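Local coordinates for B-agarase (Saccharophagus degradans, PDB 4BQ2), which hydrolyses agarose chains as a family 50 glycoside hydrolase, acting as an exo-beta-agarase, at residues 117-122 / 193-198; 279-284 / 741-746; 581-586 / 615-620. All blocks are in the same frame, centred on the assembly; numbering follows the deposited sequence. Where two conformers were deposited one is given.

Contact 1 of 3, residues 117-122 / 193-198; sequences SGHDLE and PPQDEN
The CH-pi contact between Gln195 and His119 dominates this surface meeting of two loops. Gln195 CB lies 3.7 Å from the centroid of the His119 ring and only 6° off the ring normal, so the methylene sits squarely over one face. With CG anti to the backbone N (chi1 -176°) and the chain extended beyond it, the glutamine runs on past the ring, antiparallel in sense to the histidine side chain, and its amide plane ends tilted 42° from the imidazole.

Van der Waals contacts continue this overlap beyond the ring. Gln195 NE2 comes to 3.4 Å from His119 CA and 3.5 Å from His119 CB, and stands 3.6 Å from the backbone N of Asp120.

The polar and aromatic partners that fix the imidazole come largely from the loop between strands 110-115 and 150-155: ND1 is hydrogen-bonded to Thr144 OG1, and the ring of Trp145 meets that of His119 nearly perpendicularly. Asp120 is likewise held, by a salt bridge to Lys115 and a hydrogen bond from Asn141.

Both segments fall in the agarase CBM-like region, where 193-198 is the loop that follows strand 180-191. A backbone hydrogen bond between Asp196 and Thr144 gives this loop a polar hold. The face contact of Gln195 on His119, made by aliphatic carbon, implies dispersion instead, on an imidazole whose rotation is probably fixed by the ND1–Thr144 bond and the Trp145 ring.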
loop_
_atom_site.group_PDB
_atom_site.type_symbol
_atom_site.label_atom_id
_atom_site.label_comp_id
_atom_site.label_asym_id
_atom_site.label_seq_id
_atom_site.Cartn_x
_atom_site.Cartn_y
_atom_site.Cartn_z
ATOM N N SER A 117 16.959 18.361 9.113
ATOM C CA SER A 117 16.301 19.492 9.789
ATOM C C SER A 117 15.923 20.561 8.762
ATOM O O SER A 117 16.483 20.612 7.661
ATOM C CB SER A 117 17.256 20.121 10.794
ATOM O OG SER A 117 18.431 20.572 10.115
ATOM N N GLY A 118 14.966 21.414 9.136
ATOM C CA GLY A 118 14.630 22.574 8.345
ATOM C C GLY A 118 13.502 22.362 7.345
ATOM O O GLY A 118 12.994 21.245 7.187
ATOM N N HIS A 119 13.114 23.460 6.689
ATOM C CA HIS A 119 12.201 23.454 5.545
ATOM C C HIS A 119 10.921 22.721 5.889
ATOM O O HIS A 119 10.292 23.019 6.916
ATOM C CB HIS A 119 12.922 22.905 4.294
ATOM C CG HIS A 119 14.068 23.756 3.836
ATOM N ND1 HIS A 119 14.491 23.794 2.521
ATOM C CD2 HIS A 119 14.862 24.625 4.512
ATOM C CE1 HIS A 119 15.515 24.627 2.420
ATOM N NE2 HIS A 119 15.752 25.151 3.614
ATOM N N ASP A 120 10.527 21.750 5.072
ATOM C CA ASP A 120 9.265 21.075 5.328
ATOM C C ASP A 120 9.319 20.045 6.446
ATOM O O ASP A 120 8.336 19.322 6.661
ATOM C CB ASP A 120 8.628 20.515 4.037
ATOM C CG ASP A 120 9.583 19.615 3.210
ATOM O OD1 ASP A 120 10.797 19.532 3.505
ATOM O OD2 ASP A 120 9.092 19.011 2.212
ATOM N N LEU A 121 10.447 19.973 7.159
ATOM C CA LEU A 121 10.497 19.220 8.418
ATOM C C LEU A 121 10.014 20.018 9.617
ATOM O O LEU A 121 9.563 19.423 10.587
ATOM C CB LEU A 121 11.888 18.625 8.708
ATOM C CG LEU A 121 12.515 17.619 7.722
ATOM C CD1 LEU A 121 13.814 17.059 8.303
ATOM C CD2 LEU A 121 11.580 16.472 7.349
ATOM N N GLU A 122 10.061 21.351 9.534
ATOM C CA GLU A 122 9.847 22.217 10.708
ATOM C C GLU A 122 8.468 22.085 11.362
ATOM O O GLU A 122 8.371 21.814 12.562
ATOM C CB GLU A 122 10.135 23.677 10.374
ATOM C CG GLU A 122 11.586 23.920 10.024
ATOM C CD GLU A 122 12.129 25.169 10.682
ATOM O OE1 GLU A 122 11.634 26.268 10.352
ATOM O OE2 GLU A 122 13.033 25.048 11.540
ATOM N N PRO A 193 20.038 24.909 1.049
ATOM C CA PRO A 193 19.745 26.152 0.358
ATOM C C PRO A 193 18.534 26.821 1.006
ATOM O O PRO A 193 17.835 26.187 1.819
ATOM C CB PRO A 193 19.379 25.692 -1.056
ATOM C CG PRO A 193 20.100 24.398 -1.241
ATOM C CD PRO A 193 20.164 23.763 0.127
ATOM N N PRO A 194 18.291 28.105 0.686
ATOM C CA PRO A 194 17.073 28.771 1.186
ATOM C C PRO A 194 15.815 28.054 0.664
ATOM O O PRO A 194 15.794 27.624 -0.490
ATOM C CB PRO A 194 17.149 30.172 0.565
ATOM C CG PRO A 194 18.590 30.390 0.253
ATOM C CD PRO A 194 19.212 29.035 0.006
ATOM N N GLN A 195 14.790 27.948 1.499
ATOM C CA GLN A 195 13.539 27.317 1.081
ATOM C C GLN A 195 12.818 28.167 0.029
ATOM O O GLN A 195 12.599 29.352 0.238
ATOM C CB GLN A 195 12.637 27.097 2.272
ATOM C CG GLN A 195 11.363 26.361 1.908
ATOM C CD GLN A 195 10.504 26.078 3.109
ATOM O OE1 GLN A 195 10.156 26.981 3.873
ATOM N NE2 GLN A 195 10.145 24.829 3.281
ATOM N N ASP A 196 12.457 27.558 -1.098
ATOM C CA ASP A 196 11.667 28.242 -2.110
ATOM C C ASP A 196 10.237 28.401 -1.581
ATOM O O ASP A 196 9.496 27.408 -1.439
ATOM C CB ASP A 196 11.728 27.488 -3.450
ATOM C CG ASP A 196 10.692 27.977 -4.468
ATOM O OD1 ASP A 196 10.116 29.074 -4.302
ATOM O OD2 ASP A 196 10.460 27.238 -5.452
ATOM N N GLU A 197 9.908 29.662 -1.314
ATOM C CA GLU A 197 8.609 30.119 -0.865
ATOM C C GLU A 197 7.432 29.498 -1.628
ATOM O O GLU A 197 6.365 29.278 -1.062
ATOM C CB GLU A 197 8.574 31.654 -0.987
ATOM C CG GLU A 197 9.028 32.211 -2.342
ATOM C CD GLU A 197 10.523 32.071 -2.618
ATOM O OE1 GLU A 197 11.335 32.146 -1.670
ATOM O OE2 GLU A 197 10.890 31.890 -3.800
ATOM N N ASN A 198 7.660 29.214 -2.908
ATOM C CA ASN A 198 6.645 28.756 -3.852
ATOM C C ASN A 198 6.690 27.256 -4.139
ATOM O O ASN A 198 6.073 26.783 -5.107
ATOM C CB ASN A 198 6.781 29.514 -5.159
ATOM C CG ASN A 198 6.489 30.979 -4.991
ATOM O OD1 ASN A 198 5.564 31.356 -4.257
ATOM N ND2 ASN A 198 7.289 31.819 -5.646
#

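Contact 2 of 3, residues 279-284 / 741-746; sequences YPYFAT and KIYTER
Tyr743 and Phe282 approach each other with the tyrosine reaching past the phenylalanine side chain to its backbone. Tyr743 OH accepts a hydrogen bond from Phe282 N at 3.3 Å, bent to 142° at the hydrogen. The same hydroxyl is also hydrogen-bonded to Gly248 O. Tyr281 CA lies near the plane of the Tyr743 ring, at its edge, while Tyr743 CE1 packs 4.0 Å from Phe282 CB.

Phe282 has CG anti to the backbone N (chi1 -176°), which projects its ring from the chain toward helix 742-746. The contact joins this short C-terminal helix to strand 280-287, which runs parallel to strand 693-699 in the catalytic (beta/alpha)8 barrel expected for family 50. Helix 673-688 borders the same interface through Val687, Met684 and Ile688.

Across the Phe282 ring the two helix residues meet different carbons. Ile742 CG2 is 3.9 Å from CD1 of Phe282, an oblique apolar contact, and the isoleucine goes on to meet Thr284 tip to tip, the two CG2 methyls 4.1 Å apart. Arg746 folds back through bends at chi2 and chi3 and crosses the phenylalanine at about a right angle. Phe282 CE2 lies over one face of its guanidinium, 3.8 Å above the plane and toward the rim, with the two planes 40° apart. Ile688 O and Asn690 O accept from Arg746 NH1, and Trp271 O from NH2.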
loop_
_atom_site.group_PDB
_atom_site.type_symbol
_atom_site.label_atom_id
_atom_site.label_comp_id
_atom_site.label_asym_id
_atom_site.label_seq_id
_atom_site.Cartn_x
_atom_site.Cartn_y
_atom_site.Cartn_z
ATOM N N TYR A 279 -12.096 -25.009 -16.358
ATOM C CA TYR A 279 -10.762 -24.732 -16.964
ATOM C C TYR A 279 -9.837 -24.157 -15.926
ATOM O O TYR A 279 -10.289 -23.379 -15.056
ATOM C CB TYR A 279 -10.863 -23.778 -18.159
ATOM C CG TYR A 279 -11.666 -24.348 -19.284
ATOM C CD1 TYR A 279 -11.067 -25.168 -20.239
ATOM C CD2 TYR A 279 -13.028 -24.074 -19.397
ATOM C CE1 TYR A 279 -11.819 -25.716 -21.273
ATOM C CE2 TYR A 279 -13.794 -24.609 -20.438
ATOM C CZ TYR A 279 -13.179 -25.426 -21.370
ATOM O OH TYR A 279 -13.937 -25.954 -22.384
ATOM N N PRO A 280 -8.553 -24.563 -15.949
ATOM C CA PRO A 280 -7.650 -24.038 -14.939
ATOM C C PRO A 280 -7.602 -22.507 -15.058
ATOM O O PRO A 280 -7.688 -21.976 -16.176
ATOM C CB PRO A 280 -6.291 -24.663 -15.302
ATOM C CG PRO A 280 -6.624 -25.896 -16.113
ATOM C CD PRO A 280 -7.904 -25.571 -16.825
ATOM N N TYR A 281 -7.484 -21.834 -13.920
ATOM C CA TYR A 281 -7.562 -20.374 -13.873
ATOM C C TYR A 281 -6.478 -19.798 -12.952
ATOM O O TYR A 281 -6.102 -20.414 -11.952
ATOM C CB TYR A 281 -8.985 -19.957 -13.413
ATOM C CG TYR A 281 -9.273 -18.446 -13.373
ATOM C CD1 TYR A 281 -9.664 -17.755 -14.514
ATOM C CD2 TYR A 281 -9.168 -17.740 -12.178
ATOM C CE1 TYR A 281 -9.953 -16.395 -14.469
ATOM C CE2 TYR A 281 -9.428 -16.367 -12.117
ATOM C CZ TYR A 281 -9.813 -15.706 -13.259
ATOM O OH TYR A 281 -10.084 -14.351 -13.189
ATOM N N PHE A 282 -6.016 -18.588 -13.273
ATOM C CA PHE A 282 -4.959 -17.902 -12.526
ATOM C C PHE A 282 -5.303 -16.402 -12.621
ATOM O O PHE A 282 -5.537 -15.867 -13.720
ATOM C CB PHE A 282 -3.564 -18.224 -13.092
ATOM C CG PHE A 282 -2.421 -17.608 -12.299
ATOM C CD1 PHE A 282 -1.941 -16.327 -12.611
ATOM C CD2 PHE A 282 -1.817 -18.307 -11.263
ATOM C CE1 PHE A 282 -0.894 -15.763 -11.888
ATOM C CE2 PHE A 282 -0.768 -17.760 -10.525
ATOM C CZ PHE A 282 -0.300 -16.476 -10.832
ATOM N N ALA A 283 -5.424 -15.761 -11.455
ATOM C CA ALA A 283 -5.984 -14.431 -11.407
ATOM C C ALA A 283 -4.920 -13.347 -11.591
ATOM O O ALA A 283 -3.944 -13.292 -10.840
ATOM C CB ALA A 283 -6.731 -14.242 -10.085
ATOM N N THR A 284 -5.105 -12.511 -12.606
ATOM C CA THR A 284 -4.295 -11.325 -12.768
ATOM C C THR A 284 -5.238 -10.162 -12.990
ATOM O O THR A 284 -6.345 -10.349 -13.503
ATOM C CB THR A 284 -3.317 -11.457 -13.952
ATOM O OG1 THR A 284 -4.079 -11.640 -15.165
ATOM C CG2 THR A 284 -2.336 -12.654 -13.724
ATOM N N LYS A 741 1.849 -15.812 -20.771
ATOM C CA LYS A 741 2.543 -17.005 -20.314
ATOM C C LYS A 741 2.130 -17.562 -18.941
ATOM O O LYS A 741 2.675 -18.584 -18.513
ATOM C CB LYS A 741 4.057 -16.753 -20.351
ATOM C CG LYS A 741 4.611 -16.001 -19.147
ATOM C CD LYS A 741 6.032 -15.556 -19.486
ATOM C CE LYS A 741 6.888 -15.476 -18.244
ATOM N NZ LYS A 741 8.218 -14.875 -18.546
ATOM N N ILE A 742 1.185 -16.918 -18.243
ATOM C CA ILE A 742 0.782 -17.404 -16.935
ATOM C C ILE A 742 0.382 -18.901 -16.979
ATOM O O ILE A 742 0.700 -19.642 -16.067
ATOM C CB ILE A 742 -0.367 -16.573 -16.260
ATOM C CG1 ILE A 742 -1.572 -16.384 -17.194
ATOM C CG2 ILE A 742 0.157 -15.242 -15.706
ATOM C CD1 ILE A 742 -2.731 -15.591 -16.586
ATOM N N TYR A 743 -0.285 -19.340 -18.037
ATOM C CA TYR A 743 -0.818 -20.721 -18.018
ATOM C C TYR A 743 0.203 -21.773 -18.464
ATOM O O TYR A 743 0.322 -22.841 -17.823
ATOM C CB TYR A 743 -2.095 -20.818 -18.854
ATOM C CG TYR A 743 -3.296 -20.125 -18.209
ATOM C CD1 TYR A 743 -3.815 -20.582 -16.997
ATOM C CD2 TYR A 743 -3.918 -19.034 -18.831
ATOM C CE1 TYR A 743 -4.925 -19.971 -16.402
ATOM C CE2 TYR A 743 -5.019 -18.419 -18.251
ATOM C CZ TYR A 743 -5.510 -18.883 -17.032
ATOM O OH TYR A 743 -6.590 -18.274 -16.490
ATOM N N THR A 744 0.911 -21.478 -19.553
ATOM C CA THR A 744 2.007 -22.332 -20.020
ATOM C C THR A 744 3.065 -22.516 -18.937
ATOM O O THR A 744 3.498 -23.642 -18.690
ATOM C CB THR A 744 2.631 -21.817 -21.324
ATOM O OG1 THR A 744 2.983 -20.443 -21.154
ATOM C CG2 THR A 744 1.630 -21.904 -22.444
ATOM N N GLU A 745 3.444 -21.438 -18.248
ATOM C CA GLU A 745 4.305 -21.573 -17.064
ATOM C C GLU A 745 3.746 -22.509 -15.994
ATOM O O GLU A 745 4.405 -23.464 -15.611
ATOM C CB GLU A 745 4.619 -20.223 -16.425
ATOM C CG GLU A 745 5.359 -19.254 -17.325
ATOM C CD GLU A 745 6.850 -19.497 -17.371
ATOM O OE1 GLU A 745 7.523 -19.305 -16.338
ATOM O OE2 GLU A 745 7.347 -19.850 -18.454
ATOM N N ARG A 746 2.540 -22.238 -15.501
ATOM C CA ARG A 746 2.010 -22.979 -14.354
ATOM C C ARG A 746 1.733 -24.427 -14.720
ATOM O O ARG A 746 1.903 -25.337 -13.914
ATOM C CB ARG A 746 0.668 -22.383 -13.877
ATOM C CG ARG A 746 0.688 -20.963 -13.351
ATOM C CD ARG A 746 1.383 -20.840 -12.019
ATOM N NE ARG A 746 0.680 -21.489 -10.913
ATOM C CZ ARG A 746 1.028 -21.321 -9.644
ATOM N NH1 ARG A 746 2.049 -20.523 -9.333
ATOM N NH2 ARG A 746 0.373 -21.953 -8.677
#

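Contact 3 of 3, residues 581-586 / 615-620; sequences QYFKVV and KAAAKY
Two near-parallel neighbouring helices of the catalytic (beta/alpha)8 barrel expected for this family, 565-593 and 611-620, pack together here within the part of the module related to beta-galactosidases. Over segments 581-586 and 615-620 the axes approach to 8.8 Å and cross at -23°. Small alanines on one helix and an aromatic residue on the other are consistent with this spacing, while Tyr620, a turn after Ala616, lies over the backbone at Phe583 and Lys584.

Phe583 is the first of two aromatic residues that carry the contact. Its ring is sandwiched: Ala617 CA stands 3.8 Å above the centre of one face, and Tyr582 CD2 covers the opposite face from within its own helix. Ala617 CB makes a CH-pi contact on the alanine-covered face, 3.9 Å from the ring centroid. Ala616 CB comes in obliquely, 3.8 Å from Phe583 CD2, and also touches Ala579 and Asp580 one turn earlier on helix 565-593. Ala617 also touches Phe604.

Tyr620 is the second. With CG anti to its carbonyl carbon (chi1 -67°), the ring is laid flat along helix 565-593 instead of pointing into it: Lys584 CA sits 3.7 Å above the centre of one face, and Lys619 CG approaches the opposite face toward the rim. Phe583 CB approaches from the Lys584 side, 3.6 Å from Tyr620 CD2. Further along helix 565-593, His587 touches the tyrosine too, while the backbone O of Tyr620 is hydrogen-bonded to a glycerol, probably from the crystallisation liquor. The aliphatic part of Lys584 crosses the ring obliquely, its CB 4.1 Å from the Tyr620 centroid and 29° off the normal.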
loop_
_atom_site.group_PDB
_atom_site.type_symbol
_atom_site.label_atom_id
_atom_site.label_comp_id
_atom_site.label_asym_id
_atom_site.label_seq_id
_atom_site.Cartn_x
_atom_site.Cartn_y
_atom_site.Cartn_z
ATOM N N GLN A 581 -11.984 -16.373 15.992
ATOM C CA GLN A 581 -13.329 -15.824 16.113
ATOM C C GLN A 581 -13.637 -14.803 15.016
ATOM O O GLN A 581 -14.785 -14.773 14.491
ATOM C CB GLN A 581 -13.552 -15.244 17.525
ATOM C CG GLN A 581 -14.908 -14.592 17.749
ATOM C CD GLN A 581 -16.108 -15.551 17.751
ATOM O OE1 GLN A 581 -15.965 -16.781 17.809
ATOM N NE2 GLN A 581 -17.307 -14.976 17.707
ATOM N N TYR A 582 -12.638 -13.963 14.679
ATOM C CA TYR A 582 -12.787 -13.015 13.575
ATOM C C TYR A 582 -13.150 -13.784 12.286
ATOM O O TYR A 582 -14.184 -13.498 11.637
ATOM C CB TYR A 582 -11.507 -12.175 13.352
ATOM C CG TYR A 582 -11.614 -11.341 12.086
ATOM C CD1 TYR A 582 -12.268 -10.099 12.087
ATOM C CD2 TYR A 582 -11.113 -11.818 10.876
ATOM C CE1 TYR A 582 -12.387 -9.356 10.909
ATOM C CE2 TYR A 582 -11.258 -11.101 9.701
ATOM C CZ TYR A 582 -11.894 -9.876 9.724
ATOM O OH TYR A 582 -12.001 -9.189 8.544
ATOM N N PHE A 583 -12.316 -14.770 11.930
ATOM C CA PHE A 583 -12.493 -15.509 10.666
ATOM C C PHE A 583 -13.694 -16.432 10.642
ATOM O O PHE A 583 -14.331 -16.564 9.593
ATOM C CB PHE A 583 -11.211 -16.251 10.248
ATOM C CG PHE A 583 -10.134 -15.339 9.771
ATOM C CD1 PHE A 583 -10.279 -14.668 8.558
ATOM C CD2 PHE A 583 -8.997 -15.081 10.555
ATOM C CE1 PHE A 583 -9.319 -13.763 8.131
ATOM C CE2 PHE A 583 -8.008 -14.189 10.111
ATOM C CZ PHE A 583 -8.170 -13.543 8.891
ATOM N N LYS A 584 -14.029 -17.002 11.803
ATOM C CA LYS A 584 -15.249 -17.802 11.996
ATOM C C LYS A 584 -16.480 -16.968 11.668
ATOM O O LYS A 584 -17.330 -17.373 10.849
ATOM C CB LYS A 584 -15.355 -18.369 13.419
ATOM C CG LYS A 584 -16.491 -19.393 13.587
ATOM C CD LYS A 584 -16.600 -19.918 15.015
ATOM C CE LYS A 584 -17.825 -20.804 15.197
ATOM N NZ LYS A 584 -18.298 -20.830 16.627
ATOM N N VAL A 585 -16.568 -15.791 12.270
ATOM C CA VAL A 585 -17.742 -14.936 12.068
ATOM C C VAL A 585 -17.831 -14.441 10.627
ATOM O O VAL A 585 -18.913 -14.473 10.023
ATOM C CB VAL A 585 -17.769 -13.744 13.047
ATOM C CG1 VAL A 585 -18.807 -12.709 12.636
ATOM C CG2 VAL A 585 -18.080 -14.237 14.435
ATOM N N VAL A 586 -16.710 -13.995 10.078
ATOM C CA VAL A 586 -16.742 -13.474 8.703
ATOM C C VAL A 586 -17.059 -14.570 7.688
ATOM O O VAL A 586 -17.918 -14.377 6.794
ATOM C CB VAL A 586 -15.462 -12.725 8.320
ATOM C CG1 VAL A 586 -15.420 -12.432 6.815
ATOM C CG2 VAL A 586 -15.382 -11.411 9.080
ATOM N N LYS A 615 -2.649 -18.600 10.508
ATOM C CA LYS A 615 -3.180 -19.980 10.641
ATOM C C LYS A 615 -4.705 -19.992 10.819
ATOM O O LYS A 615 -5.402 -20.870 10.291
ATOM C CB LYS A 615 -2.477 -20.695 11.783
ATOM C CG LYS A 615 -1.045 -21.078 11.404
ATOM C CD LYS A 615 -0.236 -21.501 12.626
ATOM C CE LYS A 615 1.021 -22.264 12.243
ATOM N NZ LYS A 615 1.858 -22.532 13.448
ATOM N N ALA A 616 -5.213 -18.972 11.505
ATOM C CA ALA A 616 -6.653 -18.766 11.653
ATOM C C ALA A 616 -7.312 -18.566 10.293
ATOM O O ALA A 616 -8.345 -19.170 10.008
ATOM C CB ALA A 616 -6.946 -17.586 12.596
ATOM N N ALA A 617 -6.698 -17.736 9.444
ATOM C CA ALA A 617 -7.212 -17.496 8.098
ATOM C C ALA A 617 -7.160 -18.788 7.278
ATOM O O ALA A 617 -8.075 -19.097 6.504
ATOM C CB ALA A 617 -6.416 -16.387 7.417
ATOM N N ALA A 618 -6.100 -19.566 7.475
ATOM C CA ALA A 618 -5.982 -20.829 6.725
ATOM C C ALA A 618 -7.155 -21.766 7.052
ATOM O O ALA A 618 -7.572 -22.561 6.218
ATOM C CB ALA A 618 -4.652 -21.510 7.021
ATOM N N LYS A 619 -7.695 -21.655 8.255
ATOM C CA LYS A 619 -8.746 -22.561 8.718
ATOM C C LYS A 619 -10.077 -22.237 8.033
ATOM O O LYS A 619 -10.835 -23.156 7.686
ATOM C CB LYS A 619 -8.869 -22.470 10.251
ATOM C CG LYS A 619 -9.745 -23.535 10.917
ATOM C CD LYS A 619 -9.658 -23.424 12.443
ATOM C CE LYS A 619 -10.246 -24.650 13.135
ATOM N NZ LYS A 619 -11.627 -24.944 12.677
ATOM N N TYR A 620 -10.338 -20.941 7.808
ATOM C CA TYR A 620 -11.658 -20.502 7.371
ATOM C C TYR A 620 -11.740 -19.963 5.942
ATOM O O TYR A 620 -12.754 -20.137 5.272
ATOM C CB TYR A 620 -12.229 -19.451 8.335
ATOM C CG TYR A 620 -12.553 -20.006 9.710
ATOM C CD1 TYR A 620 -13.718 -20.744 9.931
ATOM C CD2 TYR A 620 -11.702 -19.793 10.775
ATOM C CE1 TYR A 620 -14.020 -21.260 11.180
ATOM C CE2 TYR A 620 -11.991 -20.311 12.026
ATOM C CZ TYR A 620 -13.154 -21.035 12.209
ATOM O OH TYR A 620 -13.455 -21.515 13.450
#

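How the contacts relate
Contact 1 stands apart from the other two: its centre is 51 Å from that of contact 2 and 49 Å from that of contact 3, and it lies across the chain's centre from both. It belongs to the CBM-like region, which also carries the calcium site of Asp7, Glu9, Ser37, Lys38 and Asp185. Contacts 2 and 3 are closer, with centres 28 Å and nearest atoms about 16 Å apart. Along the chain, contact 1 is complete before residue 279, whereas both segments of contact 3 fall between those of contact 2. Helix 611-620 of contact 3 leads into strand 624-627, a strand of the same barrel as 280-287.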